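Local coordinates for putative drug/sodium antiporter (Escherichia coli, PDB 4Z3N), which belongs to the MATE family of membrane transporters, takes part in transport of the genotoxin colibactin and probably works as an antiporter, at residues S97-M102 against G318-H323; A119-A123 against V162-M166; I302-M306 against I343-A348; T329-Y333 against L391-Y395; I399-Y404 against R459-W463. All coordinates share one frame; numbering follows the deposited sequence.

Contact 1 (S97-M102 against G318-H323); sequences SRAIGM and GQNWGH
Gly318 meets Ser97 and Arg98 where helices 286-322 and 75-101 draw together near their C-terminal ends. Ser97 turns OG between its own backbone N and carbonyl carbon (chi1 83°), which lays the hydroxyl oxygen beside Gly318 CA at 3.1 Å; OG is bonded to the carbonyl of Ser94 one turn back. The Gly318 carbonyl in turn receives the CA-H of Arg98, CA to O 3.3 Å.

At Gln319 the traffic runs both ways. Its CA-H points to Ser97 O, while its own O takes the CA-H of Gly101 (CA to O 3.3 Å). The extended side chain runs obliquely across Ile100, with NE2 3.7 Å from Ile100 CG2, and its amide nitrogen is held by Gly177 O.

This is a worked case of the GxxxG motif of membrane helices, Gly318 and Gly322 facing a Ser97/Gly101 pair of the same spacing. The short axes cross at -41° and pass only 6.6 Å apart, with CA-H...O contacts between backbones, the geometry known as GASright. It joins the first MatE range to the second.

Trp321 stands beside Arg98, both pointing the same way, and its CD1 lies 3.6 Å from Arg98 CD; ring and guanidinium planes are 65° apart, and the guanidinium forms its salt bridge with Glu255. Gly322 lies against Gly101, its carbonyl meeting Met102 through CG, 3.2 Å from O. Finally, His323 brings its backbone CA to within 3.3 Å of Gly101 O.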
# COMPACT_ATOMS: atom_id res chain seq x y z
N SER A 97 0.58 17.89 6.54
CA SER A 97 -0.58 17.91 7.42
C SER A 97 -0.26 18.45 8.83
O SER A 97 -1.12 19.08 9.45
CB SER A 97 -1.20 16.50 7.52
OG SER A 97 -0.49 15.75 8.48
N ARG A 98 0.96 18.20 9.33
CA ARG A 98 1.37 18.78 10.62
C ARG A 98 1.67 20.28 10.48
O ARG A 98 1.31 21.07 11.35
CB ARG A 98 2.60 18.07 11.23
CG ARG A 98 2.51 16.56 11.18
CD ARG A 98 3.09 15.85 12.39
NE ARG A 98 4.54 15.61 12.38
CZ ARG A 98 5.22 14.97 11.45
NH1 ARG A 98 4.63 14.50 10.37
NH2 ARG A 98 6.52 14.80 11.59
N ALA A 99 2.32 20.66 9.38
CA ALA A 99 2.54 22.08 9.06
C ALA A 99 1.22 22.85 8.96
O ALA A 99 1.09 23.95 9.49
CB ALA A 99 3.32 22.23 7.77
N ILE A 100 0.24 22.29 8.26
CA ILE A 100 -1.04 22.97 8.13
C ILE A 100 -1.72 23.11 9.49
O ILE A 100 -2.20 24.17 9.82
CB ILE A 100 -1.99 22.23 7.17
CG1 ILE A 100 -1.41 22.22 5.75
CG2 ILE A 100 -3.38 22.86 7.22
CD1 ILE A 100 -2.25 21.44 4.75
N GLY A 101 -1.74 22.03 10.27
CA GLY A 101 -2.36 22.05 11.57
C GLY A 101 -1.69 23.06 12.49
O GLY A 101 -2.35 23.73 13.28
N MET A 102 -0.36 23.14 12.41
CA MET A 102 0.40 24.14 13.14
C MET A 102 0.16 25.56 12.61
O MET A 102 0.54 26.56 13.23
CB MET A 102 1.88 23.83 13.07
CG MET A 102 2.41 23.10 14.27
SD MET A 102 4.16 22.71 14.04
CE MET A 102 4.12 21.90 12.45
N GLY A 318 -2.37 13.90 11.67
CA GLY A 318 -1.31 14.86 11.38
C GLY A 318 -1.71 16.31 11.65
O GLY A 318 -0.94 17.07 12.26
N GLN A 319 -2.90 16.69 11.20
CA GLN A 319 -3.40 18.06 11.33
C GLN A 319 -3.84 18.41 12.75
O GLN A 319 -3.55 19.50 13.25
CB GLN A 319 -4.54 18.31 10.35
CG GLN A 319 -4.05 18.59 8.92
CD GLN A 319 -5.07 19.32 8.09
OE1 GLN A 319 -6.10 19.72 8.60
NE2 GLN A 319 -4.78 19.51 6.81
N ASN A 320 -4.54 17.50 13.42
CA ASN A 320 -4.90 17.75 14.81
C ASN A 320 -3.69 17.73 15.74
O ASN A 320 -3.69 18.36 16.79
CB ASN A 320 -5.92 16.73 15.28
CG ASN A 320 -7.30 17.02 14.78
OD1 ASN A 320 -8.08 17.67 15.46
ND2 ASN A 320 -7.61 16.56 13.58
N TRP A 321 -2.67 16.98 15.34
CA TRP A 321 -1.45 16.90 16.11
C TRP A 321 -0.74 18.23 16.06
O TRP A 321 -0.29 18.74 17.09
CB TRP A 321 -0.55 15.79 15.58
CG TRP A 321 0.79 15.72 16.23
CD1 TRP A 321 1.95 16.29 15.78
CD2 TRP A 321 1.12 15.01 17.42
NE1 TRP A 321 2.98 15.99 16.64
CE2 TRP A 321 2.50 15.20 17.65
CE3 TRP A 321 0.39 14.22 18.31
CZ2 TRP A 321 3.16 14.64 18.74
CZ3 TRP A 321 1.05 13.67 19.40
CH2 TRP A 321 2.42 13.88 19.60
N GLY A 322 -0.65 18.79 14.85
CA GLY A 322 -0.06 20.10 14.65
C GLY A 322 -0.80 21.22 15.39
O GLY A 322 -0.19 22.14 15.91
N HIS A 323 -2.12 21.11 15.41
CA HIS A 323 -2.99 22.05 16.09
C HIS A 323 -2.93 21.88 17.61
O HIS A 323 -3.52 22.66 18.35
CB HIS A 323 -4.42 21.88 15.59
CG HIS A 323 -5.33 23.03 15.90
ND1 HIS A 323 -5.84 23.27 17.15
CD2 HIS A 323 -5.85 23.99 15.09
CE1 HIS A 323 -6.62 24.33 17.12
NE2 HIS A 323 -6.65 24.78 15.87

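Contact 2 (A119-A123 against V162-M166); sequences ALFFA and VFSIM
Ala123 of helix 107-132 points its methyl at helix 162-177, where CB settles among three side chains: Val162, Phe163 and Met166. Val162 reaches it with CG1, the branch anti to the backbone N, at 3.7 Å from Ala123 CB. On Phe163 it is the base of the side chain that touches, CB to Ala123 CB 3.9 Å.

Beyond that base the phenyl group leans back toward the partner helix. With CG anti to its N (chi1 -176°), Phe163 swings the ring past Ala123 to Leu120, and the two side chains run slantwise over one another, Phe163 CE1 lying 3.9 Å from Leu120 CD1. Both are exposed, probably toward lipid. The Ala119 carbonyl oxygen lies near the plane of the same ring, at its edge.

One turn back from Ala123, Ala119 faces Met166 methyl to methylene, CB to CB 3.9 Å. Met166 then bends at chi2 and chi3, and the side chain leads away and packs on Ile84 and Ile88 of helix 75-101.

The side chains that meet are all apolar. The two small alanines, four residues apart, both face the partner, and the short axes pass 8.9 Å apart. The N-to-C directions differ by 151°, so these are splayed antiparallel neighbours, as expected in the all-helical membrane bundle of the first MatE range.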
# COMPACT_ATOMS: atom_id res chain seq x y z
N ALA A 119 12.22 13.16 -4.24
CA ALA A 119 11.68 12.35 -5.31
C ALA A 119 12.66 12.29 -6.47
O ALA A 119 12.79 11.27 -7.14
CB ALA A 119 10.33 12.91 -5.77
N LEU A 120 13.34 13.41 -6.72
CA LEU A 120 14.30 13.47 -7.81
C LEU A 120 15.50 12.55 -7.58
O LEU A 120 15.81 11.69 -8.42
CB LEU A 120 14.75 14.91 -8.02
CG LEU A 120 15.77 15.21 -9.13
CD1 LEU A 120 15.38 14.62 -10.48
CD2 LEU A 120 15.93 16.72 -9.24
N PHE A 121 16.17 12.70 -6.43
CA PHE A 121 17.35 11.88 -6.11
C PHE A 121 17.02 10.40 -6.07
O PHE A 121 17.84 9.54 -6.42
CB PHE A 121 17.94 12.30 -4.77
CG PHE A 121 18.94 13.42 -4.87
CD1 PHE A 121 18.52 14.72 -5.08
CD2 PHE A 121 20.29 13.17 -4.74
CE1 PHE A 121 19.45 15.76 -5.17
CE2 PHE A 121 21.22 14.20 -4.83
CZ PHE A 121 20.80 15.50 -5.03
N PHE A 122 15.81 10.10 -5.62
CA PHE A 122 15.37 8.72 -5.57
C PHE A 122 15.26 8.20 -6.99
O PHE A 122 15.61 7.06 -7.25
CB PHE A 122 14.04 8.60 -4.81
CG PHE A 122 14.17 7.94 -3.47
CD1 PHE A 122 14.16 6.55 -3.36
CD2 PHE A 122 14.30 8.70 -2.32
CE1 PHE A 122 14.29 5.93 -2.12
CE2 PHE A 122 14.43 8.09 -1.07
CZ PHE A 122 14.42 6.70 -0.97
N ALA A 123 14.82 9.04 -7.92
CA ALA A 123 14.68 8.60 -9.33
C ALA A 123 16.05 8.39 -10.01
O ALA A 123 16.25 7.43 -10.74
CB ALA A 123 13.84 9.61 -10.13
N VAL A 162 10.26 5.95 -13.81
CA VAL A 162 10.55 6.18 -12.39
C VAL A 162 10.26 7.61 -11.87
O VAL A 162 9.53 7.77 -10.89
CB VAL A 162 12.01 5.83 -12.09
CG1 VAL A 162 12.40 6.24 -10.65
CG2 VAL A 162 12.25 4.36 -12.33
N PHE A 163 10.85 8.62 -12.49
CA PHE A 163 10.67 9.99 -12.04
C PHE A 163 9.19 10.37 -12.06
O PHE A 163 8.70 11.05 -11.16
CB PHE A 163 11.49 10.96 -12.88
CG PHE A 163 11.42 12.39 -12.41
CD1 PHE A 163 11.62 12.70 -11.06
CD2 PHE A 163 11.18 13.43 -13.31
CE1 PHE A 163 11.58 14.01 -10.62
CE2 PHE A 163 11.14 14.75 -12.88
CZ PHE A 163 11.33 15.04 -11.53
N SER A 164 8.47 9.92 -13.07
CA SER A 164 7.05 10.26 -13.21
C SER A 164 6.24 9.61 -12.09
O SER A 164 5.35 10.24 -11.51
CB SER A 164 6.52 9.84 -14.58
OG SER A 164 7.58 9.82 -15.55
N ILE A 165 6.57 8.36 -11.79
CA ILE A 165 5.95 7.65 -10.67
C ILE A 165 6.26 8.34 -9.32
O ILE A 165 5.37 8.52 -8.48
CB ILE A 165 6.42 6.18 -10.59
CG1 ILE A 165 6.20 5.46 -11.92
CG2 ILE A 165 5.73 5.45 -9.45
CD1 ILE A 165 4.80 5.63 -12.48
N MET A 166 7.52 8.71 -9.10
CA MET A 166 7.88 9.43 -7.89
C MET A 166 7.12 10.75 -7.78
O MET A 166 6.66 11.11 -6.70
CB MET A 166 9.39 9.70 -7.84
CG MET A 166 10.25 8.45 -7.90
SD MET A 166 10.07 7.31 -6.49
CE MET A 166 9.25 5.88 -7.20

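Contact 3 (I302-M306 against I343-A348); sequences IITPM and IVLVLA
Ile302 buries more of itself here than any other residue, and it does so against Val344 and Leu347, the next two in order. Its CG2 branch, anti to the backbone N, enters between them. Leu347 slides past Ile302 in the opposite direction, so the base of its side chain does the touching: Leu347 CB is 3.7 Å from Ile302 CG2. Val344 instead crosses Ile302 at about a right angle and offers CG1 to the same methyl, 4.0 Å away.

The other methyl of Val344 has other neighbours. CG2, beside the backbone N, approaches the carbonyl of Ile302, 3.6 Å from its O, and also receives the terminal methyl of Met306, whose CE lies 3.8 Å off after a bend at chi3 (-49°). Leu347 likewise sends CD1 up to the Ile302 oxygen and on to Pro305 CG at 3.9 Å.

Two hydrocarbon groups therefore rest on a carbonyl at which the helix is interrupted. Pro305 has no N-H to give to the turn before, and the N of Met306 makes a weak bond to Ile303 O instead. Pro305 CB is met by Ile343 CG2 at 3.9 Å, while Phe40 of helix 28-56 also touches the proline.

With the short axes on the consecutive helices 286-322 and 326-358 running at 176°, the pair forms an antiparallel transmembrane hairpin of the second MatE range, one arm of which carries a proline kink.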
# COMPACT_ATOMS: atom_id res chain seq x y z
N ILE A 302 -10.29 -7.35 0.31
CA ILE A 302 -11.02 -7.25 1.57
C ILE A 302 -10.37 -6.22 2.48
O ILE A 302 -11.03 -5.55 3.30
CB ILE A 302 -11.08 -8.62 2.29
CG1 ILE A 302 -12.01 -9.58 1.55
CG2 ILE A 302 -11.49 -8.45 3.77
CD1 ILE A 302 -11.92 -11.00 2.06
N ILE A 303 -9.07 -6.09 2.31
CA ILE A 303 -8.27 -5.28 3.20
C ILE A 303 -8.22 -3.81 2.74
O ILE A 303 -7.82 -2.92 3.50
CB ILE A 303 -6.86 -5.93 3.31
CG1 ILE A 303 -6.97 -7.29 4.00
CG2 ILE A 303 -5.81 -5.01 3.93
CD1 ILE A 303 -5.71 -8.11 3.92
N THR A 304 -8.65 -3.56 1.50
CA THR A 304 -8.46 -2.25 0.88
C THR A 304 -9.25 -1.13 1.57
O THR A 304 -8.75 -0.02 1.68
CB THR A 304 -8.80 -2.26 -0.65
OG1 THR A 304 -10.01 -2.99 -0.90
CG2 THR A 304 -7.69 -2.89 -1.45
N PRO A 305 -10.49 -1.41 2.05
CA PRO A 305 -11.24 -0.37 2.78
C PRO A 305 -10.50 0.14 4.02
O PRO A 305 -10.68 1.29 4.43
CB PRO A 305 -12.55 -1.08 3.16
CG PRO A 305 -12.27 -2.51 3.03
CD PRO A 305 -11.26 -2.65 1.95
N MET A 306 -9.66 -0.70 4.61
CA MET A 306 -8.84 -0.29 5.74
C MET A 306 -7.64 0.59 5.32
O MET A 306 -7.19 1.46 6.08
CB MET A 306 -8.38 -1.52 6.50
CG MET A 306 -7.03 -1.43 7.15
SD MET A 306 -6.32 -3.10 7.21
CE MET A 306 -7.68 -4.05 7.89
N ILE A 343 -16.30 -2.74 8.69
CA ILE A 343 -16.30 -3.09 7.28
C ILE A 343 -15.52 -4.38 6.97
O ILE A 343 -16.05 -5.26 6.28
CB ILE A 343 -15.71 -1.95 6.45
CG1 ILE A 343 -16.35 -0.63 6.90
CG2 ILE A 343 -15.85 -2.24 4.95
CD1 ILE A 343 -16.02 0.58 6.04
N VAL A 344 -14.29 -4.51 7.46
CA VAL A 344 -13.48 -5.67 7.10
C VAL A 344 -14.07 -6.97 7.68
O VAL A 344 -13.97 -8.04 7.06
CB VAL A 344 -12.01 -5.53 7.55
CG1 VAL A 344 -11.28 -6.86 7.41
CG2 VAL A 344 -11.30 -4.47 6.74
N LEU A 345 -14.70 -6.89 8.86
CA LEU A 345 -15.34 -8.06 9.44
C LEU A 345 -16.45 -8.62 8.53
O LEU A 345 -16.52 -9.85 8.28
CB LEU A 345 -15.89 -7.72 10.81
CG LEU A 345 -16.73 -8.81 11.49
CD1 LEU A 345 -15.82 -9.98 11.92
CD2 LEU A 345 -17.53 -8.22 12.68
N VAL A 346 -17.29 -7.73 8.01
CA VAL A 346 -18.30 -8.08 7.02
C VAL A 346 -17.70 -8.71 5.75
O VAL A 346 -18.16 -9.76 5.30
CB VAL A 346 -19.15 -6.84 6.64
CG1 VAL A 346 -20.10 -7.15 5.47
CG2 VAL A 346 -19.92 -6.38 7.85
N LEU A 347 -16.67 -8.10 5.18
CA LEU A 347 -16.07 -8.63 3.97
C LEU A 347 -15.40 -9.98 4.24
O LEU A 347 -15.40 -10.87 3.38
CB LEU A 347 -15.06 -7.64 3.39
CG LEU A 347 -15.73 -6.39 2.84
CD1 LEU A 347 -14.71 -5.48 2.23
CD2 LEU A 347 -16.75 -6.79 1.82
N ALA A 348 -14.86 -10.12 5.44
CA ALA A 348 -14.22 -11.35 5.88
C ALA A 348 -15.23 -12.51 6.02
O ALA A 348 -15.00 -13.61 5.52
CB ALA A 348 -13.49 -11.11 7.20

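Contact 4 (T329-Y333 against L391-Y395); sequences TLNAY and LASEY
Tyr395 and Tyr333 are thrown across to the opposite helix by the same first torsion, CG anti to the backbone N (chi1 -180° for Tyr395, 165° for Tyr333), while Thr329 turns OG1 between its N and carbonyl carbon to meet one of them. The Tyr395 hydroxyl donates to Thr329 OG1 over 3.0 Å. Thr329 OG1 lies near the plane of the Tyr395 ring, at its edge, and the two side chains cross at about a right angle; the ring carbon CE2 also passes 3.7 Å from Thr329 CB. Leu330 curls its end back so that CD2 comes 3.7 Å from Tyr395 OH.

Tyr333 works with its edge too, but against backbone. CE1 is driven at the peptide link between Leu391 and Ala392, 3.3 Å from Ala392 N, with the carbonyl carbon of Leu391 in the ring plane. Leu391 CB, 3.8 Å from Tyr333 CE1, and the Ala392 methyl border the same corner of the ring. The Tyr333 hydroxyl bonds to Ile388 O, one turn earlier in helix 382-399.

The long aromatic side chains span helices whose short axes stay 10.8 Å apart, at 154°. All touching residues are buried, and their hydroxyls are not left without partners: Tyr395 donates a hydrogen bond to Thr329 OG1, which is bonded in turn to Val326 O. This short chain of hydrogen bonds probably lowers the cost of placing polar groups between hydrophobic helices.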
# COMPACT_ATOMS: atom_id res chain seq x y z
N THR A 329 -6.69 13.24 18.40
CA THR A 329 -5.93 12.33 17.54
C THR A 329 -6.14 10.90 18.03
O THR A 329 -6.26 9.97 17.24
CB THR A 329 -4.39 12.67 17.48
OG1 THR A 329 -3.75 12.37 18.73
CG2 THR A 329 -4.14 14.12 17.12
N LEU A 330 -6.22 10.74 19.35
CA LEU A 330 -6.51 9.44 19.95
C LEU A 330 -7.94 8.99 19.62
O LEU A 330 -8.16 7.81 19.31
CB LEU A 330 -6.32 9.49 21.47
CG LEU A 330 -4.90 9.43 22.00
CD1 LEU A 330 -4.91 9.21 23.52
CD2 LEU A 330 -4.10 8.34 21.28
N ASN A 331 -8.90 9.91 19.72
CA ASN A 331 -10.27 9.61 19.32
C ASN A 331 -10.37 9.31 17.85
O ASN A 331 -11.20 8.50 17.44
CB ASN A 331 -11.22 10.78 19.62
CG ASN A 331 -11.31 11.11 21.08
OD1 ASN A 331 -11.39 10.22 21.94
ND2 ASN A 331 -11.31 12.40 21.38
N ALA A 332 -9.54 9.98 17.06
CA ALA A 332 -9.50 9.79 15.62
C ALA A 332 -9.05 8.37 15.28
O ALA A 332 -9.67 7.69 14.44
CB ALA A 332 -8.60 10.81 14.95
N TYR A 333 -7.99 7.91 15.95
CA TYR A 333 -7.53 6.53 15.77
C TYR A 333 -8.62 5.49 16.07
O TYR A 333 -8.89 4.61 15.24
CB TYR A 333 -6.33 6.26 16.64
CG TYR A 333 -6.04 4.79 16.78
CD1 TYR A 333 -5.32 4.10 15.81
CD2 TYR A 333 -6.49 4.08 17.88
CE1 TYR A 333 -5.09 2.76 15.93
CE2 TYR A 333 -6.25 2.74 18.01
CZ TYR A 333 -5.55 2.08 17.03
OH TYR A 333 -5.32 0.74 17.18
N LEU A 391 -3.60 0.63 11.58
CA LEU A 391 -3.96 2.02 11.85
C LEU A 391 -3.07 2.64 12.94
O LEU A 391 -2.72 3.83 12.87
CB LEU A 391 -5.45 2.14 12.24
CG LEU A 391 -6.46 1.82 11.12
CD1 LEU A 391 -7.92 1.79 11.62
CD2 LEU A 391 -6.30 2.79 9.92
N ALA A 392 -2.69 1.85 13.93
CA ALA A 392 -1.71 2.32 14.91
C ALA A 392 -0.41 2.77 14.21
O ALA A 392 0.20 3.76 14.62
CB ALA A 392 -1.41 1.24 15.95
N SER A 393 -0.00 2.05 13.16
CA SER A 393 1.19 2.43 12.38
C SER A 393 1.04 3.76 11.65
O SER A 393 1.97 4.55 11.56
CB SER A 393 1.54 1.35 11.36
OG SER A 393 2.21 0.28 11.99
N GLU A 394 -0.14 3.97 11.09
CA GLU A 394 -0.46 5.21 10.41
C GLU A 394 -0.36 6.40 11.39
O GLU A 394 0.15 7.45 11.02
CB GLU A 394 -1.87 5.11 9.80
CG GLU A 394 -2.11 6.01 8.59
CD GLU A 394 -1.31 5.55 7.37
OE1 GLU A 394 -0.52 4.60 7.52
OE2 GLU A 394 -1.48 6.14 6.26
N TYR A 395 -0.85 6.20 12.62
CA TYR A 395 -0.84 7.22 13.66
C TYR A 395 0.58 7.70 14.01
O TYR A 395 0.84 8.91 14.12
CB TYR A 395 -1.55 6.68 14.93
CG TYR A 395 -1.60 7.66 16.09
CD1 TYR A 395 -0.54 7.76 16.98
CD2 TYR A 395 -2.70 8.48 16.29
CE1 TYR A 395 -0.57 8.64 18.03
CE2 TYR A 395 -2.74 9.37 17.35
CZ TYR A 395 -1.66 9.45 18.22
OH TYR A 395 -1.66 10.32 19.30

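Contact 5 (I399-Y404 against R459-W463); sequences IGKPWY and RLLRW. With CAC (cacodylate ion), chain I.
A cation-pi contact of Lys401 with Trp463 fastens the turn after helix 382-399 to the C-terminal helix 458-467. That turn is a Schellman motif, closed by Gly400 with positive phi, and it delivers Lys401 toward the indole. Bent at chi2 (-75°), the lysine chain lies along one face of Trp463: CG over the six-membered ring, CE and NZ over the five-membered one, NZ 3.8 Å from its centroid and 14° off the normal. Arg459 CG lies against the opposite face, offset toward its rim.

Ile399 crosses the indole at about a right angle, its CD1 3.9 Å from Trp463 CE3. A cacodylate ion, probably from the crystallisation liquor, sits at the indole edge. Arg462 grips its O1 with two N-H groups, NH2 at 2.7 Å and NH1 at 2.9 Å, while Trp463 NE1 makes a weak bond to O2. The anion probably eases the gathering of positive charge at this surface.

Tyr404 completes the contact obliquely, its ring plane 49° from the six-membered ring of Trp463: the carbon CE1 rests 3.6 Å from Trp463 CH2.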
# COMPACT_ATOMS: atom_id res chain seq x y z
N ILE A 399 2.39 11.42 13.32
CA ILE A 399 2.95 12.29 14.35
C ILE A 399 4.49 12.33 14.32
O ILE A 399 5.11 12.96 15.19
CB ILE A 399 2.48 11.89 15.79
CG1 ILE A 399 2.97 10.49 16.17
CG2 ILE A 399 0.94 11.99 15.93
CD1 ILE A 399 3.07 10.28 17.65
N GLY A 400 5.10 11.67 13.34
CA GLY A 400 6.54 11.73 13.16
C GLY A 400 7.37 10.80 14.03
O GLY A 400 8.49 11.14 14.42
N LYS A 401 6.83 9.62 14.34
CA LYS A 401 7.53 8.66 15.18
C LYS A 401 7.55 7.25 14.57
O LYS A 401 7.02 6.31 15.16
CB LYS A 401 6.89 8.65 16.57
CG LYS A 401 6.88 10.02 17.26
CD LYS A 401 8.25 10.37 17.77
CE LYS A 401 8.31 11.77 18.34
NZ LYS A 401 9.64 11.97 18.98
N PRO A 402 8.17 7.11 13.39
CA PRO A 402 8.19 5.86 12.61
C PRO A 402 8.73 4.61 13.32
O PRO A 402 8.51 3.50 12.84
CB PRO A 402 9.09 6.21 11.41
CG PRO A 402 9.79 7.53 11.78
CD PRO A 402 8.78 8.23 12.64
N TRP A 403 9.44 4.79 14.42
CA TRP A 403 9.99 3.67 15.17
C TRP A 403 8.87 2.74 15.62
O TRP A 403 9.01 1.51 15.55
CB TRP A 403 10.81 4.15 16.37
CG TRP A 403 11.06 3.09 17.37
CD1 TRP A 403 10.21 2.69 18.35
CD2 TRP A 403 12.21 2.25 17.47
NE1 TRP A 403 10.76 1.66 19.07
CE2 TRP A 403 12.00 1.37 18.55
CE3 TRP A 403 13.42 2.16 16.75
CZ2 TRP A 403 12.93 0.42 18.94
CZ3 TRP A 403 14.35 1.20 17.15
CH2 TRP A 403 14.10 0.35 18.23
N TYR A 404 7.75 3.32 16.07
CA TYR A 404 6.65 2.50 16.57
C TYR A 404 5.78 1.98 15.44
O TYR A 404 5.08 0.99 15.58
CB TYR A 404 5.86 3.30 17.60
CG TYR A 404 6.76 3.65 18.75
CD1 TYR A 404 7.48 4.85 18.77
CD2 TYR A 404 6.95 2.75 19.80
CE1 TYR A 404 8.33 5.16 19.81
CE2 TYR A 404 7.81 3.05 20.85
CZ TYR A 404 8.50 4.26 20.85
OH TYR A 404 9.35 4.56 21.88
N ARG A 459 4.63 10.77 27.95
CA ARG A 459 5.52 10.86 26.79
C ARG A 459 4.80 11.37 25.55
O ARG A 459 5.29 12.26 24.83
CB ARG A 459 6.14 9.51 26.50
CG ARG A 459 7.03 9.49 25.29
CD ARG A 459 7.14 8.10 24.78
NE ARG A 459 8.42 7.48 25.12
CZ ARG A 459 8.73 6.22 24.81
NH1 ARG A 459 7.85 5.45 24.18
NH2 ARG A 459 9.91 5.73 25.15
N LEU A 460 3.63 10.80 25.28
CA LEU A 460 2.82 11.24 24.14
C LEU A 460 2.48 12.75 24.22
O LEU A 460 2.58 13.46 23.23
CB LEU A 460 1.55 10.41 24.04
CG LEU A 460 0.77 10.84 22.81
CD1 LEU A 460 1.51 10.45 21.52
CD2 LEU A 460 -0.67 10.35 22.85
N LEU A 461 2.11 13.22 25.42
CA LEU A 461 1.90 14.65 25.67
C LEU A 461 3.20 15.48 25.61
O LEU A 461 3.22 16.56 25.03
CB LEU A 461 1.23 14.85 27.03
CG LEU A 461 -0.23 14.40 27.12
CD1 LEU A 461 -0.79 14.89 28.43
CD2 LEU A 461 -1.07 14.91 25.96
N ARG A 462 4.28 14.99 26.18
CA ARG A 462 5.56 15.65 25.95
C ARG A 462 5.92 15.77 24.46
O ARG A 462 6.42 16.81 24.03
CB ARG A 462 6.69 14.93 26.67
CG ARG A 462 7.88 15.84 26.83
CD ARG A 462 9.19 15.15 26.64
NE ARG A 462 9.21 13.79 27.18
CZ ARG A 462 9.87 12.80 26.59
NH1 ARG A 462 10.52 13.04 25.46
NH2 ARG A 462 9.86 11.58 27.11
N TRP A 463 5.67 14.71 23.68
CA TRP A 463 6.01 14.72 22.24
C TRP A 463 5.33 15.86 21.48
O TRP A 463 5.94 16.49 20.61
CB TRP A 463 5.62 13.39 21.59
CG TRP A 463 6.59 12.28 21.77
CD1 TRP A 463 7.83 12.36 22.33
CD2 TRP A 463 6.39 10.92 21.40
NE1 TRP A 463 8.42 11.12 22.33
CE2 TRP A 463 7.56 10.22 21.76
CE3 TRP A 463 5.35 10.22 20.80
CZ2 TRP A 463 7.71 8.84 21.53
CZ3 TRP A 463 5.51 8.86 20.56
CH2 TRP A 463 6.67 8.19 20.93
AS CAC I . 12.06 10.36 23.84
O1 CAC I . 11.13 10.23 25.20
O2 CAC I . 11.36 9.32 22.60
C1 CAC I . 12.13 12.18 23.19
C2 CAC I . 13.86 9.76 24.22

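In the fold
Contacts 1 to 4 are buried and contact 5 is only partly so, facing solvent with basic side chains and an anion. Contacts 2 and 3 join apolar side chains and lie on opposite sides of the chain's centre, one in each MatE range, whereas contact 1 joins the two ranges through close-packed, glycine-rich backbones. Contact 4 adds a polar bond between tyrosine and threonine. Helix 286-322 serves contacts 1 and 3, and helix 326-358 serves contacts 3 and 4. Contacts 1, 4 and 5 form a cluster: Trp321 packs on Ile399, Leu460 and Trp463, Asn320 on Thr329, and Tyr395 on Leu460; contact 3 touches contact 4. Contact 2 touches none of the others.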